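Local coordinates for prolyl 4-hydroxylase alpha subunit Fe(2+) 2OG dioxygenase domain-containing protein (Burkholderia ambifaria, PDB 3W20), which probably catalyses the 2-oxoglutarate-dependent oxidation of N-substituted L-amino acids at a mononuclear metal centre, which is occupied by zinc in this crystal, at residues 23-27 against 115-120; 4-8 against 39-43; 153-158 against 242-247. One frame throughout, in Å; residues are numbered along the deposited sequence.

Contact 1: residues 23-27 against 115-120; sequences IAAAI and LFSDAL
I23, A24 and I27 on one helix meet L115, F116, A119 and L120 on another, a helix-helix packing laid against the sheet of the double-stranded beta-helix (DSBH) fold. The two short segments cross almost at a right angle, -84°, with their axes 9.4 Å apart at closest approach. No hydrogen bond runs across; the contact is made mainly by apolar side chains.

The backbones come nearest at two alanines. A24 and A119 are the pair whose CA atoms lie closest, 5.4 Å apart, and A24 CB rests 3.7 Å from A119 O. Beside this pair, I23 puts its short branch on the methyl of A119, with I23 CG2 3.7 Å from A119 CB. Its longer branch leaves in another direction: CG1 is anti to the carbonyl carbon (chi1 -56°), and CD1 goes on to meet L115 CG at 3.9 Å. The I23 and L115 side chains cross at about a right angle, so one isoleucine spans two positions four residues apart on the partner helix.

A second apolar cluster forms round L120. Its forked end faces I27, again nearly at right angles, and its CD2 also touches A24 CA. F116 completes the group. On the sheet side, L239 of strand 236-241 touches I27 and F116, while W269 of strand 268-272 touches I27 and L120. I27 uses both branches: CG2 packs 3.7 Å from L120 CD2, and CD1 stands at the edge of the F116 ring, near its plane, 4.5 Å from F116 CE1.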
ATOM      1  N   ILE A  23     -29.013  12.085  -9.366  1.00 19.07           N
ATOM      2  CA  ILE A  23     -27.950  11.795  -8.382  1.00 19.36           C
ATOM      3  C   ILE A  23     -27.112  13.046  -8.041  1.00 17.38           C
ATOM      4  O   ILE A  23     -26.834  13.297  -6.868  1.00 15.63           O
ATOM      5  CB  ILE A  23     -26.968  10.692  -8.941  1.00 20.13           C
ATOM      6  CG1 ILE A  23     -27.795   9.461  -9.299  1.00 27.25           C
ATOM      7  CG2 ILE A  23     -25.790  10.450  -7.956  1.00 18.16           C
ATOM      8  CD1 ILE A  23     -27.839   8.384  -8.261  1.00 25.49           C
ATOM      9  N   ALA A  24     -26.688  13.832  -9.052  1.00 17.78           N
ATOM     10  CA  ALA A  24     -25.843  15.004  -8.764  1.00 17.49           C
ATOM     11  C   ALA A  24     -26.621  15.990  -7.916  1.00 17.46           C
ATOM     12  O   ALA A  24     -26.007  16.606  -7.024  1.00 19.04           O
ATOM     13  CB  ALA A  24     -25.360  15.711 -10.041  1.00 18.41           C
ATOM     14  N   ALA A  25     -27.966  16.118  -8.126  1.00 16.36           N
ATOM     15  CA  ALA A  25     -28.666  17.068  -7.314  1.00 16.10           C
ATOM     16  C   ALA A  25     -28.775  16.624  -5.839  1.00 17.34           C
ATOM     17  O   ALA A  25     -28.657  17.440  -4.942  1.00 17.46           O
ATOM     18  CB  ALA A  25     -30.043  17.451  -7.919  1.00 17.57           C
ATOM     19  N   ALA A  26     -29.023  15.339  -5.620  1.00 17.22           N
ATOM     20  CA  ALA A  26     -29.140  14.770  -4.273  1.00 16.50           C
ATOM     21  C   ALA A  26     -27.785  14.933  -3.538  1.00 15.75           C
ATOM     22  O   ALA A  26     -27.743  15.423  -2.403  1.00 16.51           O
ATOM     23  CB  ALA A  26     -29.486  13.303  -4.345  1.00 15.88           C
ATOM     24  N   ILE A  27     -26.717  14.624  -4.257  1.00 15.72           N
ATOM     25  CA  ILE A  27     -25.343  14.726  -3.685  1.00 17.17           C
ATOM     26  C   ILE A  27     -25.084  16.240  -3.391  1.00 17.87           C
ATOM     27  O   ILE A  27     -24.568  16.614  -2.320  1.00 15.95           O
ATOM     28  CB  ILE A  27     -24.278  14.151  -4.633  1.00 17.18           C
ATOM     29  CG1 ILE A  27     -24.369  12.630  -4.766  1.00 18.08           C
ATOM     30  CG2 ILE A  27     -22.853  14.626  -4.299  1.00 17.96           C
ATOM     31  CD1 ILE A  27     -24.076  11.892  -3.438  1.00 17.10           C
ATOM     32  N   LEU A 115     -22.308   4.980 -11.432  1.00 24.61           N
ATOM     33  CA  LEU A 115     -23.347   5.884 -10.957  1.00 24.04           C
ATOM     34  C   LEU A 115     -22.790   7.210 -10.483  1.00 24.51           C
ATOM     35  O   LEU A 115     -23.228   8.280 -10.893  1.00 22.47           O
ATOM     36  CB  LEU A 115     -24.185   5.200  -9.866  1.00 27.79           C
ATOM     37  CG  LEU A 115     -25.635   5.484  -9.644  1.00 35.51           C
ATOM     38  CD1 LEU A 115     -26.423   5.293 -10.940  1.00 33.32           C
ATOM     39  CD2 LEU A 115     -26.049   4.479  -8.579  1.00 29.04           C
ATOM     40  N   PHE A 116     -21.748   7.145  -9.658  1.00 20.78           N
ATOM     41  CA  PHE A 116     -21.105   8.326  -9.193  1.00 21.13           C
ATOM     42  C   PHE A 116     -20.087   8.903 -10.127  1.00 20.37           C
ATOM     43  O   PHE A 116     -20.037  10.135 -10.251  1.00 22.30           O
ATOM     44  CB  PHE A 116     -20.432   7.972  -7.829  1.00 17.80           C
ATOM     45  CG  PHE A 116     -21.421   7.453  -6.850  1.00 20.01           C
ATOM     46  CD1 PHE A 116     -22.212   8.360  -6.149  1.00 20.67           C
ATOM     47  CD2 PHE A 116     -21.650   6.099  -6.704  1.00 20.67           C
ATOM     48  CE1 PHE A 116     -23.156   7.904  -5.226  1.00 20.20           C
ATOM     49  CE2 PHE A 116     -22.591   5.633  -5.789  1.00 19.68           C
ATOM     50  CZ  PHE A 116     -23.353   6.524  -5.072  1.00 19.31           C
ATOM     51  N   SER A 117     -19.262   8.083 -10.811  1.00 19.04           N
ATOM     52  CA  SER A 117     -18.277   8.718 -11.719  1.00 22.66           C
ATOM     53  C   SER A 117     -18.981   9.569 -12.808  1.00 24.85           C
ATOM     54  O   SER A 117     -18.567  10.675 -13.143  1.00 24.57           O
ATOM     55  CB  SER A 117     -17.280   7.706 -12.325  1.00 23.92           C
ATOM     56  OG  SER A 117     -17.837   6.561 -12.905  1.00 27.68           O
ATOM     57  N   ASP A 118     -20.082   9.044 -13.325  1.00 24.80           N
ATOM     58  CA  ASP A 118     -20.886   9.752 -14.300  1.00 25.62           C
ATOM     59  C   ASP A 118     -21.585  10.955 -13.739  1.00 27.32           C
ATOM     60  O   ASP A 118     -21.581  12.011 -14.355  1.00 24.42           O
ATOM     61  CB  ASP A 118     -21.944   8.822 -14.929  1.00 27.02           C
ATOM     62  CG  ASP A 118     -21.329   7.724 -15.773  1.00 28.94           C
ATOM     63  OD1 ASP A 118     -20.140   7.782 -16.103  1.00 32.87           O
ATOM     64  OD2 ASP A 118     -22.003   6.751 -16.061  1.00 31.82           O
ATOM     65  N   ALA A 119     -22.227  10.809 -12.599  1.00 22.40           N
ATOM     66  CA  ALA A 119     -22.988  11.898 -12.113  1.00 23.57           C
ATOM     67  C   ALA A 119     -22.101  13.081 -11.658  1.00 21.83           C
ATOM     68  O   ALA A 119     -22.479  14.240 -11.805  1.00 26.59           O
ATOM     69  CB  ALA A 119     -23.898  11.442 -10.997  1.00 24.86           C
ATOM     70  N   LEU A 120     -20.964  12.797 -11.037  1.00 19.53           N
ATOM     71  CA  LEU A 120     -20.223  13.803 -10.335  1.00 20.23           C
ATOM     72  C   LEU A 120     -18.869  14.072 -10.962  1.00 20.74           C
ATOM     73  O   LEU A 120     -18.125  14.874 -10.465  1.00 21.38           O
ATOM     74  CB  LEU A 120     -19.969  13.353  -8.901  1.00 20.36           C
ATOM     75  CG  LEU A 120     -21.213  12.970  -8.094  1.00 20.36           C
ATOM     76  CD1 LEU A 120     -20.801  12.438  -6.716  1.00 18.91           C
ATOM     77  CD2 LEU A 120     -21.985  14.247  -7.862  1.00 21.90           C
TER

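Contact 2: residues 4-8 against 39-43; sequences TYPAQ and VMDIV
The ring of Y5 lies under the tip of I42, a CH-pi contact in which I42 CD1 sits 3.5 Å from the ring centroid and only 11° off the ring normal. The methyl is thus centred over one face of the tyrosine ring. I42 sends CG1 anti to its carbonyl carbon (chi1 -61°), then turns at chi2, and this carries the methyl to the tyrosine. A second methyl reaches the ring obliquely: CE of the selenomethionine M40 is 3.8 Å from Y5 CD2. Extended at chi2, the M40 chain bends at chi3 (64°), which turns CE to the aromatic ring. Nearer the backbone, M40 CG lies beside the methyl of A7, on the same face of the sheet.

P6 and D41 meet differently, crossing at about a right angle, with the proline ring against D41 CB and the carboxylate oxygen OD2 3.9 Å from P6 CB. The other oxygen, D41 OD1, is hydrogen-bonded to Q236.

The backbones run antiparallel and set the register that brings these side chains together. D41 N donates to P6 O at 2.9 Å, while Q8 and V39 exchange two bonds, Q8 N to V39 O at 2.8 Å and V39 N to Q8 O at 3.0 Å. A7 and M40 between them are a non-hydrogen-bonded pair.

Strand 4-10 is flanked by strand 17-22 as well as by 37-41, which in turn pairs with strand 236-241; helix 23-31 lies over the face bearing A7 and M40, with I23 against Y5 and I42 and A26 against M40.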
ATOM      1  N   THR A   4     -33.391  11.208 -13.666  1.00 21.25           N
ATOM      2  CA  THR A   4     -33.948  11.595 -12.366  1.00 23.73           C
ATOM      3  C   THR A   4     -34.606  10.343 -11.791  1.00 24.24           C
ATOM      4  O   THR A   4     -34.916   9.437 -12.520  1.00 28.48           O
ATOM      5  CB  THR A   4     -34.905  12.803 -12.468  1.00 27.22           C
ATOM      6  OG1 THR A   4     -36.048  12.396 -13.235  1.00 33.02           O
ATOM      7  CG2 THR A   4     -34.238  13.953 -13.143  1.00 24.73           C
ATOM      8  N   TYR A   5     -34.701  10.233 -10.465  1.00 21.37           N
ATOM      9  CA  TYR A   5     -35.238   9.120  -9.777  1.00 21.68           C
ATOM     10  C   TYR A   5     -36.069   9.638  -8.617  1.00 22.04           C
ATOM     11  O   TYR A   5     -35.747  10.694  -8.085  1.00 22.11           O
ATOM     12  CB  TYR A   5     -34.088   8.359  -9.192  1.00 21.42           C
ATOM     13  CG  TYR A   5     -33.025   7.951 -10.122  1.00 20.33           C
ATOM     14  CD1 TYR A   5     -33.119   6.735 -10.789  1.00 20.63           C
ATOM     15  CD2 TYR A   5     -31.852   8.736 -10.300  1.00 20.09           C
ATOM     16  CE1 TYR A   5     -32.078   6.299 -11.602  1.00 21.82           C
ATOM     17  CE2 TYR A   5     -30.830   8.311 -11.123  1.00 21.28           C
ATOM     18  CZ  TYR A   5     -30.959   7.095 -11.766  1.00 20.48           C
ATOM     19  OH  TYR A   5     -29.936   6.621 -12.582  1.00 22.52           O
ATOM     20  N   PRO A   6     -37.151   8.911  -8.231  1.00 25.89           N
ATOM     21  CA  PRO A   6     -37.905   9.211  -7.017  1.00 23.80           C
ATOM     22  C   PRO A   6     -36.925   9.335  -5.825  1.00 23.81           C
ATOM     23  O   PRO A   6     -36.097   8.426  -5.628  1.00 23.47           O
ATOM     24  CB  PRO A   6     -38.784   7.933  -6.835  1.00 25.13           C
ATOM     25  CG  PRO A   6     -38.947   7.370  -8.223  1.00 26.77           C
ATOM     26  CD  PRO A   6     -37.609   7.653  -8.887  1.00 25.79           C
ATOM     27  N   ALA A   7     -37.068  10.389  -5.015  1.00 21.49           N
ATOM     28  CA  ALA A   7     -36.164  10.621  -3.857  1.00 21.52           C
ATOM     29  C   ALA A   7     -36.966  11.088  -2.640  1.00 21.60           C
ATOM     30  O   ALA A   7     -37.966  11.859  -2.771  1.00 21.37           O
ATOM     31  CB  ALA A   7     -35.061  11.618  -4.219  1.00 19.88           C
ATOM     32  N   GLN A   8     -36.589  10.577  -1.493  1.00 18.74           N
ATOM     33  CA  GLN A   8     -37.111  11.163  -0.222  1.00 19.55           C
ATOM     34  C   GLN A   8     -35.963  11.873   0.469  1.00 20.27           C
ATOM     35  O   GLN A   8     -34.883  11.274   0.729  1.00 18.14           O
ATOM     36  CB  GLN A   8     -37.663  10.089   0.715  1.00 23.76           C
ATOM     37  CG  GLN A   8     -38.880   9.272   0.166  1.00 30.49           C
ATOM     38  CD  GLN A   8     -40.113  10.151  -0.126  1.00 37.07           C
ATOM     39  OE1 GLN A   8     -40.510  10.959   0.712  1.00 40.04           O
ATOM     40  NE2 GLN A   8     -40.722   9.994  -1.337  1.00 36.39           N
ATOM     41  N   VAL A  39     -32.956   9.079   0.271  1.00 15.89           N
ATOM     42  CA  VAL A  39     -33.154   7.711  -0.218  1.00 15.83           C
ATOM     43  C   VAL A  39     -33.782   7.731  -1.607  1.00 15.36           C
ATOM     44  O   VAL A  39     -34.829   8.365  -1.801  1.00 19.74           O
ATOM     45  CB  VAL A  39     -34.029   6.888   0.733  1.00 14.78           C
ATOM     46  CG1 VAL A  39     -34.192   5.484   0.118  1.00 17.50           C
ATOM     47  CG2 VAL A  39     -33.353   6.759   2.108  1.00 13.93           C
HETATM   48  N   MSE A  40     -33.161   7.074  -2.594  1.00 16.46           N
HETATM   49  CA  MSE A  40     -33.573   7.210  -4.001  1.00 16.03           C
HETATM   50  C   MSE A  40     -33.864   5.836  -4.626  1.00 18.95           C
HETATM   51  O   MSE A  40     -33.187   4.871  -4.367  1.00 18.62           O
HETATM   52  CB  MSE A  40     -32.374   7.817  -4.818  1.00 17.76           C
HETATM   53  CG  MSE A  40     -31.840   9.079  -4.132  1.00 18.54           C
HETATM   54 SE   MSE A  40     -30.421   9.856  -5.289  1.00 21.74          SE
HETATM   55  CE  MSE A  40     -31.531  10.275  -6.832  1.00 17.75           C
ATOM     56  N   ASP A  41     -34.908   5.761  -5.457  1.00 18.80           N
ATOM     57  CA  ASP A  41     -35.302   4.524  -6.117  1.00 21.60           C
ATOM     58  C   ASP A  41     -34.543   4.435  -7.425  1.00 20.91           C
ATOM     59  O   ASP A  41     -34.886   5.050  -8.410  1.00 23.64           O
ATOM     60  CB  ASP A  41     -36.809   4.542  -6.396  1.00 23.59           C
ATOM     61  CG  ASP A  41     -37.636   4.473  -5.153  1.00 27.83           C
ATOM     62  OD1 ASP A  41     -37.107   4.487  -4.026  1.00 24.82           O
ATOM     63  OD2 ASP A  41     -38.867   4.395  -5.284  1.00 25.32           O
ATOM     64  N   ILE A  42     -33.469   3.662  -7.418  1.00 19.63           N
ATOM     65  CA  ILE A  42     -32.540   3.625  -8.533  1.00 19.60           C
ATOM     66  C   ILE A  42     -32.808   2.427  -9.424  1.00 21.69           C
ATOM     67  O   ILE A  42     -32.905   2.580 -10.652  1.00 23.33           O
ATOM     68  CB  ILE A  42     -31.077   3.529  -8.030  1.00 20.66           C
ATOM     69  CG1 ILE A  42     -30.722   4.767  -7.162  1.00 19.89           C
ATOM     70  CG2 ILE A  42     -30.132   3.375  -9.215  1.00 22.73           C
ATOM     71  CD1 ILE A  42     -31.051   6.080  -7.873  1.00 20.17           C
ATOM     72  N   VAL A  43     -32.874   1.251  -8.830  1.00 18.89           N
ATOM     73  CA  VAL A  43     -32.853   0.035  -9.663  1.00 22.30           C
ATOM     74  C   VAL A  43     -34.236  -0.635  -9.641  1.00 23.00           C
ATOM     75  O   VAL A  43     -34.768  -0.934  -8.541  1.00 22.17           O
ATOM     76  CB  VAL A  43     -31.863  -1.002  -9.138  1.00 21.00           C
ATOM     77  CG1 VAL A  43     -31.872  -2.250 -10.056  1.00 23.91           C
ATOM     78  CG2 VAL A  43     -30.458  -0.423  -9.032  1.00 22.64           C
TER

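Contact 3: residues 153-158 against 242-247; sequences APHCDD and SKNLHA. With ZN (zinc ion), chain C.
H246 and H155 pair antiparallel through two backbone hydrogen bonds, H155 N to H246 O and H246 N to H155 O, and their rings converge on one zinc ion. From its CB, the H246 side chain takes the position between backbone N and carbonyl carbon (chi1 53°), and CG lies near H155 O, which sits over one ring face. ND1 donates to N244 O at 2.8 Å, in the ring plane and nearly straight (172°), which fixes the ring's rotation and would leave NE2 as the metal ligand. CE1 comes close to D157 OD2 at the ring edge, and CD2 approaches H155 CE1. At the tip, NE2 binds zinc at 2.1 Å.

The other ligands are H155 NE2 at 2.3 Å and D157 OD2 at 1.9 Å. The histidine planes stand 57° apart, an oblique pair. Behind D157, S242 secures the backbone: S242 OG donates to D157 O at 2.8 Å, and D157 N to S242 O. K243 NZ forms a salt bridge to D158 OD2 at 2.8 Å, and that oxygen is also hydrogen-bonded to S173 OG. Together H155, D157 and H246 make the two-histidine, one-carboxylate facial triad, the HXD...H motif of the 2-oxoglutarate-dependent dioxygenases.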
ATOM      1  N   ALA A 153     -21.971  -1.333  17.747  1.00 49.27           N
ATOM      2  CA  ALA A 153     -22.313  -1.245  16.334  1.00 43.90           C
ATOM      3  C   ALA A 153     -22.520   0.217  15.860  1.00 43.62           C
ATOM      4  O   ALA A 153     -22.280   0.480  14.655  1.00 44.18           O
ATOM      5  CB  ALA A 153     -23.549  -2.092  15.993  1.00 45.19           C
ATOM      6  N   PRO A 154     -22.989   1.146  16.758  1.00 38.37           N
ATOM      7  CA  PRO A 154     -23.138   2.531  16.282  1.00 33.02           C
ATOM      8  C   PRO A 154     -21.763   3.120  16.054  1.00 27.94           C
ATOM      9  O   PRO A 154     -20.883   2.937  16.866  1.00 29.38           O
ATOM     10  CB  PRO A 154     -23.827   3.257  17.458  1.00 32.93           C
ATOM     11  CG  PRO A 154     -24.399   2.174  18.310  1.00 35.89           C
ATOM     12  CD  PRO A 154     -23.374   1.067  18.181  1.00 37.52           C
ATOM     13  N   HIS A 155     -21.571   3.773  14.919  1.00 23.32           N
ATOM     14  CA  HIS A 155     -20.269   4.304  14.592  1.00 22.60           C
ATOM     15  C   HIS A 155     -20.536   5.481  13.672  1.00 19.53           C
ATOM     16  O   HIS A 155     -21.698   5.785  13.330  1.00 17.39           O
ATOM     17  CB  HIS A 155     -19.425   3.263  13.865  1.00 25.31           C
ATOM     18  CG  HIS A 155     -19.920   2.997  12.508  1.00 27.80           C
ATOM     19  ND1 HIS A 155     -21.090   2.403  12.286  1.00 33.56           N
ATOM     20  CD2 HIS A 155     -19.426   3.383  11.268  1.00 28.63           C
ATOM     21  CE1 HIS A 155     -21.320   2.342  10.971  1.00 34.09           C
ATOM     22  NE2 HIS A 155     -20.321   2.993  10.355  1.00 33.02           N
ATOM     23  N   CYS A 156     -19.462   6.170  13.284  1.00 18.90           N
ATOM     24  CA  CYS A 156     -19.538   7.170  12.239  1.00 19.01           C
ATOM     25  C   CYS A 156     -18.321   6.947  11.366  1.00 18.64           C
ATOM     26  O   CYS A 156     -17.363   6.202  11.769  1.00 20.78           O
ATOM     27  CB  CYS A 156     -19.643   8.600  12.782  1.00 18.86           C
ATOM     28  SG  CYS A 156     -18.180   9.093  13.685  1.00 22.47           S
ATOM     29  N   ASP A 157     -18.409   7.433  10.159  1.00 15.82           N
ATOM     30  CA  ASP A 157     -17.343   7.291   9.224  1.00 17.09           C
ATOM     31  C   ASP A 157     -16.767   8.656   8.866  1.00 14.86           C
ATOM     32  O   ASP A 157     -17.484   9.565   8.416  1.00 14.68           O
ATOM     33  CB  ASP A 157     -17.790   6.574   7.959  1.00 15.57           C
ATOM     34  CG  ASP A 157     -18.663   5.289   8.212  1.00 18.83           C
ATOM     35  OD1 ASP A 157     -18.120   4.217   8.406  1.00 18.44           O
ATOM     36  OD2 ASP A 157     -19.890   5.330   8.040  1.00 22.15           O
ATOM     37  N   ASP A 158     -15.470   8.807   9.101  1.00 13.80           N
ATOM     38  CA  ASP A 158     -14.788  10.051   8.807  1.00 13.04           C
ATOM     39  C   ASP A 158     -13.347   9.621   8.487  1.00 12.06           C
ATOM     40  O   ASP A 158     -12.701   8.883   9.301  1.00 12.89           O
ATOM     41  CB  ASP A 158     -14.797  10.955  10.076  1.00 13.79           C
ATOM     42  CG  ASP A 158     -14.032  12.261   9.877  1.00 16.37           C
ATOM     43  OD1 ASP A 158     -12.945  12.268   9.257  1.00 14.70           O
ATOM     44  OD2 ASP A 158     -14.504  13.328  10.366  1.00 14.80           O
ATOM     45  N   SER A 242     -22.040  10.903   6.669  1.00 11.40           N
ATOM     46  CA  SER A 242     -21.581   9.747   7.421  1.00 12.03           C
ATOM     47  C   SER A 242     -20.916  10.107   8.770  1.00 13.96           C
ATOM     48  O   SER A 242     -20.647   9.223   9.586  1.00 12.77           O
ATOM     49  CB  SER A 242     -20.682   8.859   6.556  1.00 12.67           C
ATOM     50  OG  SER A 242     -19.411   9.486   6.343  1.00 13.00           O
ATOM     51  N   LYS A 243     -20.689  11.423   9.018  1.00 11.91           N
ATOM     52  CA  LYS A 243     -20.177  11.813  10.347  1.00 12.02           C
ATOM     53  C   LYS A 243     -21.223  11.667  11.498  1.00 11.56           C
ATOM     54  O   LYS A 243     -20.815  11.678  12.688  1.00 13.07           O
ATOM     55  CB  LYS A 243     -19.617  13.246  10.246  1.00 12.34           C
ATOM     56  CG  LYS A 243     -18.216  13.129   9.618  1.00 11.95           C
ATOM     57  CD  LYS A 243     -17.579  14.512   9.577  1.00 12.38           C
ATOM     58  CE  LYS A 243     -17.405  15.252  10.915  1.00 11.22           C
ATOM     59  NZ  LYS A 243     -16.609  14.430  11.927  1.00 11.42           N
ATOM     60  N   ASN A 244     -22.516  11.662  11.119  1.00 13.49           N
ATOM     61  CA  ASN A 244     -23.607  11.428  12.117  1.00 13.64           C
ATOM     62  C   ASN A 244     -23.497   9.995  12.563  1.00 14.17           C
ATOM     63  O   ASN A 244     -23.323   9.093  11.728  1.00 14.14           O
ATOM     64  CB  ASN A 244     -24.944  11.667  11.458  1.00 14.47           C
ATOM     65  CG  ASN A 244     -25.085  13.087  10.953  1.00 18.95           C
ATOM     66  OD1 ASN A 244     -24.802  13.998  11.624  1.00 23.05           O
ATOM     67  ND2 ASN A 244     -25.664  13.237   9.822  1.00 27.06           N
ATOM     68  N   LEU A 245     -23.575   9.808  13.875  1.00 12.61           N
ATOM     69  CA  LEU A 245     -23.640   8.447  14.412  1.00 14.47           C
ATOM     70  C   LEU A 245     -24.783   7.626  13.733  1.00 14.53           C
ATOM     71  O   LEU A 245     -25.883   8.130  13.468  1.00 14.47           O
ATOM     72  CB  LEU A 245     -23.825   8.578  15.930  1.00 15.70           C
ATOM     73  CG  LEU A 245     -23.450   7.265  16.564  1.00 20.26           C
ATOM     74  CD1 LEU A 245     -21.948   7.202  16.742  1.00 20.44           C
ATOM     75  CD2 LEU A 245     -24.226   7.180  17.875  1.00 23.24           C
ATOM     76  N   HIS A 246     -24.492   6.366  13.402  1.00 14.06           N
ATOM     77  CA  HIS A 246     -25.562   5.514  12.853  1.00 14.95           C
ATOM     78  C   HIS A 246     -25.308   4.051  13.055  1.00 18.18           C
ATOM     79  O   HIS A 246     -24.174   3.675  13.294  1.00 19.21           O
ATOM     80  CB  HIS A 246     -25.684   5.768  11.320  1.00 16.71           C
ATOM     81  CG  HIS A 246     -24.391   5.625  10.541  1.00 16.84           C
ATOM     82  ND1 HIS A 246     -23.438   6.605  10.488  1.00 18.20           N
ATOM     83  CD2 HIS A 246     -23.971   4.606   9.719  1.00 19.36           C
ATOM     84  CE1 HIS A 246     -22.414   6.180   9.672  1.00 17.99           C
ATOM     85  NE2 HIS A 246     -22.771   4.959   9.171  1.00 19.37           N
ATOM     86  N   ALA A 247     -26.306   3.194  12.804  1.00 19.42           N
ATOM     87  CA  ALA A 247     -26.107   1.769  13.126  1.00 21.25           C
ATOM     88  C   ALA A 247     -27.059   1.016  12.271  1.00 23.91           C
ATOM     89  O   ALA A 247     -28.112   1.554  11.959  1.00 21.29           O
ATOM     90  CB  ALA A 247     -26.452   1.570  14.616  1.00 24.22           C
TER
HETATM   91 ZN    ZN C 301     -21.108   3.871   8.377  0.50 18.19          ZN

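Contacts 1 and 2 are neighbours, with centres about 12 Å apart, whereas contact 3 lies about 22 and 23 Å from them, centre to centre. Contacts 1 and 2 cross along the chain, in the order 4-8, 23-27, 39-43 and 115-120, and touch directly, as where I23 N lies 4.0 Å from M40 CE. Contact 3 follows, closed by 242-247. Strand 236-241 links all three: it pairs with strand 37-41, supports both helices of contact 1 and runs into the zinc-binding segment. The principle illustrated is a division of labour: helices and strands 4-10 and 37-41 pack together, while the zinc site lies beyond strand 236-241, between loop 153-158 and strand 246-248 of a second, three-stranded sheet.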